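PDB 5I20: aromatic amino acid exporter YddG from Starkeya novella, which exports a broad range of amino acids, among them L-threonine, L-methionine, L-lysine and L-glutamate, across the cell inner membrane. Local coordinates for residues Ile72-Phe80 and Phe184-Cys195; Leu88-Val97 and Gly142-Tyr153. All blocks are in the same frame, centred on the assembly; numbering follows the deposited sequence.

Interaction 1 (Ile72-Phe80 and Phe184-Cys195). With OLC ((2R)-2,3-dihydroxypropyl (9Z)-octadec-9-enoate), chain G.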
loop_
_atom_site.group_PDB
_atom_site.type_symbol
_atom_site.label_atom_id
_atom_site.label_comp_id
_atom_site.label_asym_id
_atom_site.label_seq_id
_atom_site.Cartn_x
_atom_site.Cartn_y
_atom_site.Cartn_z
ATOM N N ILE A 72 -13.793 -1.288 6.083
ATOM C CA ILE A 72 -14.427 -0.797 4.866
ATOM C C ILE A 72 -14.054 0.661 4.631
ATOM O O ILE A 72 -13.745 1.059 3.507
ATOM C CB ILE A 72 -15.960 -0.939 4.926
ATOM C CG1 ILE A 72 -16.344 -2.405 5.136
ATOM C CG2 ILE A 72 -16.603 -0.394 3.660
ATOM C CD1 ILE A 72 -17.821 -2.622 5.379
ATOM N N GLY A 73 -14.077 1.453 5.697
ATOM C CA GLY A 73 -13.675 2.844 5.611
ATOM C C GLY A 73 -12.210 2.964 5.239
ATOM O O GLY A 73 -11.805 3.902 4.558
ATOM N N GLY A 74 -11.412 2.001 5.683
ATOM C CA GLY A 74 -9.993 2.003 5.392
ATOM C C GLY A 74 -9.711 1.658 3.947
ATOM O O GLY A 74 -9.242 2.500 3.177
ATOM N N LEU A 75 -10.014 0.419 3.575
ATOM C CA LEU A 75 -9.690 -0.080 2.243
ATOM C C LEU A 75 -10.393 0.690 1.129
ATOM O O LEU A 75 -9.751 1.092 0.159
ATOM C CB LEU A 75 -10.029 -1.566 2.136
ATOM C CG LEU A 75 -9.240 -2.493 3.062
ATOM C CD1 LEU A 75 -9.363 -3.932 2.592
ATOM C CD2 LEU A 75 -7.777 -2.075 3.148
ATOM N N PHE A 76 -11.701 0.898 1.252
ATOM C CA PHE A 76 -12.425 1.599 0.196
ATOM C C PHE A 76 -12.081 3.081 0.179
ATOM O O PHE A 76 -11.968 3.685 -0.887
ATOM C CB PHE A 76 -13.937 1.425 0.340
ATOM C CG PHE A 76 -14.727 2.160 -0.708
ATOM C CD1 PHE A 76 -14.878 1.632 -1.983
ATOM C CD2 PHE A 76 -15.311 3.387 -0.424
ATOM C CE1 PHE A 76 -15.600 2.312 -2.955
ATOM C CE2 PHE A 76 -16.034 4.072 -1.390
ATOM C CZ PHE A 76 -16.179 3.533 -2.656
ATOM N N GLY A 77 -11.919 3.659 1.365
ATOM C CA GLY A 77 -11.596 5.067 1.504
ATOM C C GLY A 77 -10.376 5.515 0.719
ATOM O O GLY A 77 -10.464 6.425 -0.102
ATOM N N TYR A 78 -9.234 4.881 0.960
ATOM C CA TYR A 78 -7.997 5.329 0.333
ATOM C C TYR A 78 -8.002 5.016 -1.163
ATOM O O TYR A 78 -7.353 5.704 -1.947
ATOM C CB TYR A 78 -6.775 4.705 1.028
ATOM C CG TYR A 78 -6.357 3.348 0.513
ATOM C CD1 TYR A 78 -6.923 2.186 1.023
ATOM C CD2 TYR A 78 -5.378 3.226 -0.465
ATOM C CE1 TYR A 78 -6.537 0.945 0.561
ATOM C CE2 TYR A 78 -4.990 1.991 -0.934
ATOM C CZ TYR A 78 -5.568 0.853 -0.416
ATOM O OH TYR A 78 -5.183 -0.381 -0.881
ATOM N N HIS A 79 -8.755 3.989 -1.553
ATOM C CA HIS A 79 -8.951 3.666 -2.966
ATOM C C HIS A 79 -9.724 4.754 -3.710
ATOM O O HIS A 79 -9.326 5.181 -4.793
ATOM C CB HIS A 79 -9.692 2.337 -3.110
ATOM C CG HIS A 79 -8.795 1.167 -3.360
ATOM N ND1 HIS A 79 -8.260 0.408 -2.342
ATOM C CD2 HIS A 79 -8.342 0.624 -4.515
ATOM C CE1 HIS A 79 -7.513 -0.551 -2.859
ATOM N NE2 HIS A 79 -7.548 -0.445 -4.175
ATOM N N PHE A 80 -10.835 5.188 -3.125
ATOM C CA PHE A 80 -11.708 6.184 -3.742
ATOM C C PHE A 80 -11.004 7.522 -3.943
ATOM O O PHE A 80 -11.156 8.162 -4.982
ATOM C CB PHE A 80 -12.965 6.380 -2.890
ATOM C CG PHE A 80 -13.885 7.459 -3.394
ATOM C CD1 PHE A 80 -14.803 7.189 -4.394
ATOM C CD2 PHE A 80 -13.842 8.737 -2.858
ATOM C CE1 PHE A 80 -15.656 8.176 -4.858
ATOM C CE2 PHE A 80 -14.690 9.727 -3.316
ATOM C CZ PHE A 80 -15.600 9.447 -4.317
ATOM N N PHE A 184 -13.581 -7.217 4.477
ATOM C CA PHE A 184 -13.254 -5.859 4.060
ATOM C C PHE A 184 -13.116 -5.784 2.547
ATOM O O PHE A 184 -13.600 -4.846 1.913
ATOM C CB PHE A 184 -11.954 -5.380 4.714
ATOM C CG PHE A 184 -11.998 -5.330 6.216
ATOM C CD1 PHE A 184 -13.205 -5.286 6.896
ATOM C CD2 PHE A 184 -10.820 -5.317 6.948
ATOM C CE1 PHE A 184 -13.235 -5.237 8.277
ATOM C CE2 PHE A 184 -10.842 -5.269 8.327
ATOM C CZ PHE A 184 -12.051 -5.228 8.994
ATOM N N CYS A 185 -12.445 -6.780 1.975
ATOM C CA CYS A 185 -12.211 -6.817 0.536
ATOM C C CYS A 185 -13.508 -7.009 -0.242
ATOM O O CYS A 185 -13.752 -6.314 -1.228
ATOM C CB CYS A 185 -11.217 -7.925 0.182
ATOM S SG CYS A 185 -9.515 -7.582 0.695
ATOM N N LEU A 186 -14.337 -7.950 0.203
ATOM C CA LEU A 186 -15.603 -8.224 -0.468
ATOM C C LEU A 186 -16.535 -7.021 -0.393
ATOM O O LEU A 186 -17.193 -6.675 -1.376
ATOM C CB LEU A 186 -16.280 -9.458 0.134
ATOM C CG LEU A 186 -15.565 -10.787 -0.121
ATOM C CD1 LEU A 186 -16.286 -11.938 0.566
ATOM C CD2 LEU A 186 -15.424 -11.047 -1.614
ATOM N N ALA A 187 -16.584 -6.384 0.773
ATOM C CA ALA A 187 -17.385 -5.178 0.946
ATOM C C ALA A 187 -16.863 -4.058 0.053
ATOM O O ALA A 187 -17.642 -3.362 -0.601
ATOM C CB ALA A 187 -17.389 -4.741 2.403
ATOM N N THR A 188 -15.542 -3.892 0.023
ATOM C CA THR A 188 -14.913 -2.890 -0.834
ATOM C C THR A 188 -15.197 -3.178 -2.304
ATOM O O THR A 188 -15.426 -2.261 -3.092
ATOM C CB THR A 188 -13.386 -2.827 -0.618
ATOM O OG1 THR A 188 -13.105 -2.540 0.756
ATOM C CG2 THR A 188 -12.761 -1.750 -1.492
ATOM N N ALA A 189 -15.184 -4.455 -2.668
ATOM C CA ALA A 189 -15.493 -4.859 -4.034
ATOM C C ALA A 189 -16.947 -4.548 -4.379
ATOM O O ALA A 189 -17.248 -4.114 -5.490
ATOM C CB ALA A 189 -15.207 -6.340 -4.230
ATOM N N ALA A 190 -17.844 -4.772 -3.424
ATOM C CA ALA A 190 -19.260 -4.492 -3.637
ATOM C C ALA A 190 -19.487 -3.002 -3.871
ATOM O O ALA A 190 -20.227 -2.611 -4.776
ATOM C CB ALA A 190 -20.086 -4.979 -2.456
ATOM N N LEU A 191 -18.842 -2.174 -3.053
ATOM C CA LEU A 191 -18.933 -0.725 -3.199
ATOM C C LEU A 191 -18.286 -0.249 -4.499
ATOM O O LEU A 191 -18.823 0.621 -5.185
ATOM C CB LEU A 191 -18.283 -0.024 -2.002
ATOM C CG LEU A 191 -18.992 -0.160 -0.653
ATOM C CD1 LEU A 191 -18.160 0.470 0.452
ATOM C CD2 LEU A 191 -20.374 0.471 -0.710
ATOM N N SER A 192 -17.131 -0.818 -4.833
ATOM C CA SER A 192 -16.434 -0.459 -6.066
ATOM C C SER A 192 -17.262 -0.840 -7.287
ATOM O O SER A 192 -17.180 -0.197 -8.333
ATOM C CB SER A 192 -15.063 -1.133 -6.133
ATOM O OG SER A 192 -14.269 -0.788 -5.010
ATOM N N ALA A 193 -18.059 -1.895 -7.147
ATOM C CA ALA A 193 -18.968 -2.307 -8.205
ATOM C C ALA A 193 -20.030 -1.238 -8.425
ATOM O O ALA A 193 -20.404 -0.944 -9.561
ATOM C CB ALA A 193 -19.613 -3.640 -7.867
ATOM N N LEU A 194 -20.509 -0.658 -7.329
ATOM C CA LEU A 194 -21.504 0.405 -7.398
ATOM C C LEU A 194 -20.915 1.659 -8.038
ATOM O O LEU A 194 -21.534 2.265 -8.912
ATOM C CB LEU A 194 -22.045 0.724 -6.003
ATOM C CG LEU A 194 -23.128 1.803 -5.932
ATOM C CD1 LEU A 194 -24.410 1.331 -6.608
ATOM C CD2 LEU A 194 -23.392 2.211 -4.489
ATOM N N CYS A 195 -19.716 2.039 -7.601
ATOM C CA CYS A 195 -19.023 3.198 -8.163
ATOM C C CYS A 195 -18.744 3.015 -9.654
ATOM O O CYS A 195 -18.633 3.989 -10.398
ATOM C CB CYS A 195 -17.709 3.460 -7.420
ATOM S SG CYS A 195 -17.881 4.285 -5.820
HETATM C C10 OLC G . -0.593 0.896 -0.161
HETATM C C9 OLC G . -0.875 -0.521 -0.521
HETATM C C11 OLC G . -1.605 1.940 -0.478
HETATM C C8 OLC G . -2.145 -0.877 -1.213
HETATM C C16 OLC G . 0.390 4.390 -4.425
HETATM C C12 OLC G . -0.925 3.245 -0.721
HETATM C C7 OLC G . -1.907 -1.079 -2.671
HETATM C C15 OLC G . -0.976 4.645 -3.880
HETATM C C13 OLC G . -1.758 4.075 -1.638
HETATM C C6 OLC G . -3.182 -1.477 -3.337
HETATM C C14 OLC G . -0.885 4.987 -2.430
HETATM C C5 OLC G . -3.520 -0.493 -4.405
HETATM C C4 OLC G . -4.537 -1.074 -5.330
HETATM C C3 OLC G . -4.722 -0.173 -6.505
HETATM C C2 OLC G . -5.578 -0.850 -7.521
#

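Interaction 2 (Leu88-Val97 and Gly142-Tyr153)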
loop_
_atom_site.group_PDB
_atom_site.type_symbol
_atom_site.label_atom_id
_atom_site.label_comp_id
_atom_site.label_asym_id
_atom_site.label_seq_id
_atom_site.Cartn_x
_atom_site.Cartn_y
_atom_site.Cartn_z
ATOM N N LEU A 88 -7.775 14.177 -11.120
ATOM C CA LEU A 88 -7.636 15.619 -10.954
ATOM C C LEU A 88 -6.195 16.096 -11.085
ATOM O O LEU A 88 -5.936 17.296 -11.176
ATOM C CB LEU A 88 -8.200 16.042 -9.597
ATOM C CG LEU A 88 -9.703 15.831 -9.411
ATOM C CD1 LEU A 88 -10.138 16.249 -8.016
ATOM C CD2 LEU A 88 -10.477 16.600 -10.470
ATOM N N ALA A 89 -5.265 15.150 -11.101
ATOM C CA ALA A 89 -3.845 15.475 -11.081
ATOM C C ALA A 89 -3.034 14.447 -11.856
ATOM O O ALA A 89 -3.392 13.270 -11.891
ATOM C CB ALA A 89 -3.345 15.566 -9.639
ATOM N N PRO A 90 -1.938 14.894 -12.489
ATOM C CA PRO A 90 -1.014 13.972 -13.159
ATOM C C PRO A 90 -0.485 12.913 -12.192
ATOM O O PRO A 90 -0.256 13.215 -11.018
ATOM C CB PRO A 90 0.110 14.890 -13.665
ATOM C CG PRO A 90 -0.103 16.214 -12.995
ATOM C CD PRO A 90 -1.561 16.302 -12.687
ATOM N N PRO A 91 -0.303 11.677 -12.686
ATOM C CA PRO A 91 0.024 10.493 -11.881
ATOM C C PRO A 91 1.322 10.606 -11.091
ATOM O O PRO A 91 1.418 10.037 -10.004
ATOM C CB PRO A 91 0.142 9.380 -12.930
ATOM C CG PRO A 91 -0.653 9.861 -14.089
ATOM C CD PRO A 91 -0.454 11.343 -14.113
ATOM N N ALA A 92 2.309 11.310 -11.633
ATOM C CA ALA A 92 3.613 11.407 -10.992
ATOM C C ALA A 92 3.531 12.174 -9.677
ATOM O O ALA A 92 4.076 11.742 -8.661
ATOM C CB ALA A 92 4.614 12.063 -11.924
ATOM N N GLU A 93 2.850 13.314 -9.704
ATOM C CA GLU A 93 2.696 14.139 -8.512
ATOM C C GLU A 93 1.676 13.543 -7.547
ATOM O O GLU A 93 1.806 13.688 -6.334
ATOM C CB GLU A 93 2.297 15.565 -8.896
ATOM C CG GLU A 93 3.448 16.387 -9.452
ATOM C CD GLU A 93 3.267 16.744 -10.907
ATOM O OE1 GLU A 93 4.115 16.334 -11.728
ATOM O OE2 GLU A 93 2.284 17.445 -11.228
ATOM N N ALA A 94 0.666 12.870 -8.089
ATOM C CA ALA A 94 -0.327 12.193 -7.261
ATOM C C ALA A 94 0.308 11.036 -6.497
ATOM O O ALA A 94 0.028 10.834 -5.315
ATOM C CB ALA A 94 -1.484 11.693 -8.111
ATOM N N GLY A 95 1.167 10.285 -7.181
ATOM C CA GLY A 95 1.851 9.159 -6.572
ATOM C C GLY A 95 2.825 9.583 -5.490
ATOM O O GLY A 95 2.956 8.910 -4.466
ATOM N N LEU A 96 3.507 10.704 -5.714
ATOM C CA LEU A 96 4.453 11.225 -4.736
ATOM C C LEU A 96 3.742 11.710 -3.474
ATOM O O LEU A 96 4.194 11.439 -2.364
ATOM C CB LEU A 96 5.285 12.366 -5.332
ATOM C CG LEU A 96 6.277 12.992 -4.346
ATOM C CD1 LEU A 96 7.270 11.948 -3.848
ATOM C CD2 LEU A 96 7.008 14.185 -4.945
ATOM N N VAL A 97 2.633 12.428 -3.641
ATOM C CA VAL A 97 1.890 12.928 -2.488
ATOM C C VAL A 97 1.324 11.759 -1.682
ATOM O O VAL A 97 1.460 11.723 -0.458
ATOM C CB VAL A 97 0.752 13.886 -2.906
ATOM C CG1 VAL A 97 -0.142 14.213 -1.718
ATOM C CG2 VAL A 97 1.328 15.165 -3.493
ATOM N N GLY A 142 9.908 15.685 -15.216
ATOM C CA GLY A 142 10.265 16.139 -13.885
ATOM C C GLY A 142 9.032 16.419 -13.047
ATOM O O GLY A 142 7.929 16.008 -13.405
ATOM N N PHE A 143 9.211 17.122 -11.933
ATOM C CA PHE A 143 8.093 17.437 -11.047
ATOM C C PHE A 143 7.623 18.882 -11.181
ATOM O O PHE A 143 8.295 19.811 -10.727
ATOM C CB PHE A 143 8.469 17.148 -9.593
ATOM C CG PHE A 143 8.282 15.716 -9.197
ATOM C CD1 PHE A 143 7.318 14.937 -9.814
ATOM C CD2 PHE A 143 9.070 15.146 -8.211
ATOM C CE1 PHE A 143 7.139 13.615 -9.454
ATOM C CE2 PHE A 143 8.899 13.824 -7.849
ATOM C CZ PHE A 143 7.930 13.060 -8.471
ATOM N N GLY A 144 6.458 19.060 -11.796
ATOM C CA GLY A 144 5.871 20.376 -11.960
ATOM C C GLY A 144 4.527 20.499 -11.267
ATOM O O GLY A 144 3.482 20.231 -11.861
ATOM N N PHE A 145 4.557 20.905 -10.002
ATOM C CA PHE A 145 3.337 21.090 -9.227
ATOM C C PHE A 145 2.646 22.395 -9.603
ATOM O O PHE A 145 3.182 23.480 -9.381
ATOM C CB PHE A 145 3.646 21.065 -7.728
ATOM C CG PHE A 145 3.963 19.695 -7.198
ATOM C CD1 PHE A 145 5.226 19.149 -7.357
ATOM C CD2 PHE A 145 2.996 18.954 -6.537
ATOM C CE1 PHE A 145 5.518 17.888 -6.872
ATOM C CE2 PHE A 145 3.282 17.693 -6.047
ATOM C CZ PHE A 145 4.545 17.160 -6.213
ATOM N N ALA A 146 1.451 22.277 -10.173
ATOM C CA ALA A 146 0.695 23.434 -10.639
ATOM C C ALA A 146 -0.604 23.600 -9.848
ATOM O O ALA A 146 -1.249 22.612 -9.502
ATOM C CB ALA A 146 0.403 23.301 -12.125
ATOM N N PRO A 147 -0.992 24.855 -9.567
ATOM C CA PRO A 147 -2.162 25.177 -8.734
ATOM C C PRO A 147 -3.474 24.554 -9.212
ATOM O O PRO A 147 -4.365 24.335 -8.394
ATOM C CB PRO A 147 -2.246 26.705 -8.824
ATOM C CG PRO A 147 -0.866 27.143 -9.144
ATOM C CD PRO A 147 -0.283 26.068 -10.010
ATOM N N GLU A 148 -3.602 24.280 -10.506
ATOM C CA GLU A 148 -4.847 23.722 -11.026
ATOM C C GLU A 148 -5.010 22.250 -10.645
ATOM O O GLU A 148 -6.098 21.694 -10.755
ATOM C CB GLU A 148 -4.926 23.887 -12.547
ATOM C CG GLU A 148 -3.752 23.310 -13.325
ATOM C CD GLU A 148 -2.617 24.304 -13.495
ATOM O OE1 GLU A 148 -2.371 25.100 -12.564
ATOM O OE2 GLU A 148 -1.973 24.294 -14.566
ATOM N N TYR A 149 -3.929 21.628 -10.190
ATOM C CA TYR A 149 -3.961 20.217 -9.821
ATOM C C TYR A 149 -4.113 20.017 -8.312
ATOM O O TYR A 149 -4.130 18.884 -7.834
ATOM C CB TYR A 149 -2.698 19.514 -10.318
ATOM C CG TYR A 149 -2.537 19.533 -11.820
ATOM C CD1 TYR A 149 -3.619 19.291 -12.656
ATOM C CD2 TYR A 149 -1.305 19.805 -12.405
ATOM C CE1 TYR A 149 -3.480 19.313 -14.035
ATOM C CE2 TYR A 149 -1.155 19.831 -13.783
ATOM C CZ TYR A 149 -2.245 19.583 -14.591
ATOM O OH TYR A 149 -2.100 19.605 -15.958
ATOM N N VAL A 150 -4.238 21.121 -7.577
ATOM C CA VAL A 150 -4.361 21.093 -6.117
ATOM C C VAL A 150 -5.492 20.191 -5.586
ATOM O O VAL A 150 -5.290 19.488 -4.593
ATOM C CB VAL A 150 -4.541 22.527 -5.550
ATOM C CG1 VAL A 150 -5.038 22.493 -4.105
ATOM C CG2 VAL A 150 -3.229 23.293 -5.638
ATOM N N PRO A 151 -6.676 20.192 -6.235
ATOM C CA PRO A 151 -7.681 19.235 -5.751
ATOM C C PRO A 151 -7.205 17.783 -5.795
ATOM O O PRO A 151 -7.583 16.992 -4.929
ATOM C CB PRO A 151 -8.854 19.451 -6.711
ATOM C CG PRO A 151 -8.738 20.869 -7.102
ATOM C CD PRO A 151 -7.259 21.129 -7.216
ATOM N N GLY A 152 -6.382 17.447 -6.784
ATOM C CA GLY A 152 -5.835 16.110 -6.901
ATOM C C GLY A 152 -4.799 15.808 -5.838
ATOM O O GLY A 152 -4.730 14.691 -5.330
ATOM N N TYR A 153 -3.988 16.805 -5.500
ATOM C CA TYR A 153 -2.973 16.634 -4.466
ATOM C C TYR A 153 -3.632 16.385 -3.114
ATOM O O TYR A 153 -3.163 15.564 -2.324
ATOM C CB TYR A 153 -2.061 17.860 -4.384
ATOM C CG TYR A 153 -1.405 18.267 -5.685
ATOM C CD1 TYR A 153 -1.057 17.322 -6.646
ATOM C CD2 TYR A 153 -1.129 19.601 -5.949
ATOM C CE1 TYR A 153 -0.452 17.704 -7.838
ATOM C CE2 TYR A 153 -0.528 19.990 -7.131
ATOM C CZ TYR A 153 -0.191 19.040 -8.070
ATOM O OH TYR A 153 0.406 19.439 -9.245
#

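Interaction 1 (Ile72-Phe80 and Phe184-Cys195)
A chi1 of 179° in Phe76 points CG away from the backbone N and carries the benzyl group across to Thr188, Leu191, Ser192 and Cys195. Leu191 CB, by its place on helix 184-195, lies over one face of that ring, 4.0 Å from the Phe76 centroid in a CH-pi contact, and its chi1 of -69° brings CD1 over the ring too, offset toward the rim. Thr188 CG2, Ser192 OG and Cys195 SG gather at the ring's edge, the sulfur 3.7 Å from Phe76 CZ. Phe76 is thus a knob in a four-residue hole, where two transmembrane helices cross at -42°, their axes 9.0 Å apart at closest approach. In this basket-shaped DMT fold, helix 65-88 belongs to the first EamA-like region and helix 181-199 to the second. Were Phe76 an alanine, the hole would probably stay unfilled and Leu191 CB and Cys195 SG would lose their ring partner. The small polar residues suit a membrane interior because their hydroxyls are satisfied within their own helix: Thr188 OG1 donates to Phe184 O at 2.6 Å, and Ser192 OG to Thr188 O at 2.7 Å. Phe184 O also takes Thr188 N-H, and Thr188 O takes Ser192 N-H, each from the carbonyl face opposite the hydroxyl. Just before the knob, Leu75 CD1 rests 3.6 Å from Phe184 CB; one turn earlier, Ile72 CD1 meets the compact methyl of Ala187, CB, at 3.7 Å. Further along, Tyr78 and His79 touch the chain of a bound monoolein lipid, His79 ND1 being held by Leu75 O.

Interaction 2 (Leu88-Val97 and Gly142-Tyr153)
At the periplasmic end of the transporter, the turn joining helix 65-88 to helix 91-98 is covered by the segment that leads into helix 150-169. Pro90, at the N-cap position of helix 91-98, lays its CD over the centre of the Tyr149 ring, 3.4 Å from the centroid and only 9° off the normal, a close CH-pi contact. Glu148 CG covers the opposite face, so the ring is sandwiched between two aliphatic groups. Beside it, the chain passes very near Gly152, where a side chain would clash with Ala89 CB and the backbone of Leu88; Leu88 CB accordingly comes to 3.6 Å from Gly152 CA. The small methyl of Ala89 fits the same tight approach and also touches the Tyr153 ring.

The other half of this helix-to-loop contact centres on Glu93. Its chi1 (-76°) sets CG over the face of the Phe145 ring, 3.5 Å from the centroid, and the bend at chi2 (114°) then turns the carboxylate aside toward Gly144 and Tyr153. Glu93 OE2 meets Gly144 O at 3.1 Å as a pair of acceptors, not a hydrogen bond, which may raise the pKa of the acid. Glu93 CB packs against Tyr153 CE1, the two side chains running side by side in the same direction. Tyr153 OH accepts a hydrogen bond from Ala146 N and gives Glu93 OE2 a weak one of 3.4 Å, linking the loop to its own helix and, weakly, to helix 91-98. One turn further on, Leu96 CD2 sits 3.5 Å from Phe143 CE2 and also reaches the edge of Phe145. Leu136 of helix 119-136 meets both Leu96 and Phe143. Val97 sets its branched side chain against the start of helix 150-169, with CG1 3.4 Å from Tyr153 O and CG2 at the edge of the Phe145 ring.

How the interactions relate
The centres of the two contacts lie 24 Å apart and their nearest atoms about 9 Å, without touching. Along the chain, 72-80 comes first, then 88-97, 142-153 and 184-195, so interaction 2 is bracketed by interaction 1. Helix 65-88 carries 72-80 within the membrane and ends at the periplasmic turn of interaction 2; helix 150-169, entered through 142-153, precedes helix 181-199 of interaction 1. Interaction 2 joins the periplasmic turn 88-90 and helix 91-98 to the segment leading into helix 150-169. Interaction 1 spans the two EamA-like regions, consistent with the inverted repeats of the basket-shaped fold packing together around the central substrate cavity.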